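Local coordinates for rhamnogalacturonan endolyase YesW (Bacillus subtilis, PDB 2ZUX), which cleaves the rhamnogalacturonan backbone of plant cell wall pectin by endo-type elimination, releasing oligosaccharides, and needs calcium or manganese for activity, at residues E429-N433 and G434-S438. Sequence-based numbering, arbitrary orientation.
With CA (calcium ion), chain I.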
# COMPACT_ATOMS: atom_id res chain seq x y z
N GLU A 429 18.37 8.80 -1.16
CA GLU A 429 19.07 8.29 -2.32
C GLU A 429 18.10 7.57 -3.23
O GLU A 429 16.99 7.17 -2.82
CB GLU A 429 20.17 7.32 -1.87
CG GLU A 429 21.39 8.00 -1.22
CD GLU A 429 21.07 8.73 0.08
OE1 GLU A 429 20.56 8.10 1.04
OE2 GLU A 429 21.35 9.95 0.16
N VAL A 430 18.48 7.41 -4.49
CA VAL A 430 17.68 6.65 -5.44
C VAL A 430 18.61 5.73 -6.21
O VAL A 430 19.80 6.03 -6.38
CB VAL A 430 16.87 7.56 -6.41
CG1 VAL A 430 15.91 8.47 -5.64
CG2 VAL A 430 17.79 8.38 -7.29
N TRP A 431 18.09 4.59 -6.63
CA TRP A 431 18.90 3.68 -7.43
C TRP A 431 18.10 2.94 -8.47
O TRP A 431 16.93 2.64 -8.28
CB TRP A 431 19.73 2.71 -6.59
CG TRP A 431 19.03 1.68 -5.71
CD1 TRP A 431 18.83 0.36 -6.00
CD2 TRP A 431 18.54 1.87 -4.38
NE1 TRP A 431 18.22 -0.28 -4.94
CE2 TRP A 431 18.04 0.63 -3.93
CE3 TRP A 431 18.47 2.98 -3.52
CZ2 TRP A 431 17.47 0.46 -2.67
CZ3 TRP A 431 17.91 2.81 -2.26
CH2 TRP A 431 17.42 1.56 -1.85
N ALA A 432 18.76 2.67 -9.59
CA ALA A 432 18.17 1.97 -10.72
C ALA A 432 19.26 1.70 -11.74
O ALA A 432 20.26 2.43 -11.81
CB ALA A 432 17.09 2.82 -11.36
N ASN A 433 19.07 0.64 -12.53
CA ASN A 433 19.99 0.29 -13.62
C ASN A 433 21.44 0.17 -13.14
O ASN A 433 22.37 0.51 -13.88
CB ASN A 433 19.85 1.28 -14.79
CG ASN A 433 20.38 0.71 -16.11
OD1 ASN A 433 20.25 -0.48 -16.39
ND2 ASN A 433 20.98 1.57 -16.92
N GLY A 434 21.63 -0.31 -11.91
CA GLY A 434 22.96 -0.63 -11.41
C GLY A 434 23.77 0.52 -10.83
O GLY A 434 24.94 0.33 -10.49
N SER A 435 23.15 1.69 -10.71
CA SER A 435 23.81 2.85 -10.08
C SER A 435 22.97 3.46 -8.96
O SER A 435 21.74 3.47 -9.03
CB SER A 435 24.12 3.92 -11.12
OG SER A 435 25.19 3.51 -11.96
N LEU A 436 23.67 3.96 -7.95
CA LEU A 436 23.10 4.64 -6.80
C LEU A 436 23.39 6.14 -6.92
O LEU A 436 24.51 6.53 -7.25
CB LEU A 436 23.74 4.10 -5.52
CG LEU A 436 23.32 4.75 -4.20
CD1 LEU A 436 21.83 4.51 -3.93
CD2 LEU A 436 24.18 4.21 -3.06
N TYR A 437 22.39 6.97 -6.63
CA TYR A 437 22.52 8.41 -6.77
C TYR A 437 22.00 9.15 -5.54
O TYR A 437 21.08 8.68 -4.86
CB TYR A 437 21.71 8.92 -7.96
CG TYR A 437 22.03 8.28 -9.28
CD1 TYR A 437 22.96 8.87 -10.15
CD2 TYR A 437 21.40 7.11 -9.69
CE1 TYR A 437 23.25 8.29 -11.37
CE2 TYR A 437 21.68 6.52 -10.91
CZ TYR A 437 22.61 7.12 -11.74
OH TYR A 437 22.88 6.53 -12.95
N SER A 438 22.56 10.33 -5.30
CA SER A 438 21.98 11.22 -4.32
C SER A 438 20.69 11.82 -4.90
O SER A 438 20.41 11.68 -6.09
CB SER A 438 22.95 12.35 -4.00
OG SER A 438 22.99 13.29 -5.06
CA CA I . 20.74 10.36 2.46
O HOH W 1 21.58 4.20 -13.62
O HOH W 2 24.06 2.50 -14.24
O HOH W 3 20.34 11.55 4.49
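The indole of W431 stands up over its own main chain (chi1 64°), while L436 has CG trans to its N (chi1 177°) and a chi2 of 64° that turns CD1 towards W431 and V430 O. Their pairing as non-hydrogen-bonded antiparallel neighbours puts both on one face of the hairpin; the torsions then bring the methyl to the ring obliquely, CD1 of L436 lying 3.7 Å from CE3 of W431. The large indole reaches beyond the hairpin to M417, P449 and T452, and its NE1-H is taken by the carbonyl of S451.

On the reverse face V430 crosses Y437 at about a right angle, its CG2 4.0 Å from CB of Y437. The phenol extends along the hairpin towards the turn, where a water in the ring plane links Y437 OH to the carbonyl O of A432, 2.9 Å from the water. W405 packs against the ring, and small A432 sits against F381 and V383.

Two backbone bonds join V430 and Y437, with Y437 N 2.8 Å from V430 O. Two more join A432 and S435; the one from S435 N to A432 O is 3.2 Å long, its donor well above the carbonyl plane. N433 and G434 make the bend with positive phi: asparagine is among the non-glycine residues most at ease there, and Asn-Gly is the classic type I' pair. A second water connects N433 O to S435 OG, which also bonds K443.

At the strand's start, E429 grips calcium with both carboxylate oxygens, OE2 at 2.4 Å from the ion; OE1 also accepts a hydrogen bond from I421 N, which helps fix the carboxylate's rotation. D420, D422, Y425 and G427 supply further ligands. The whole is a two-residue beta hairpin with a type I' turn, within the three-stranded antiparallel sheet 416-419, 429-432, 435-437 of the beta-propeller domain, its first residue completing a calcium site.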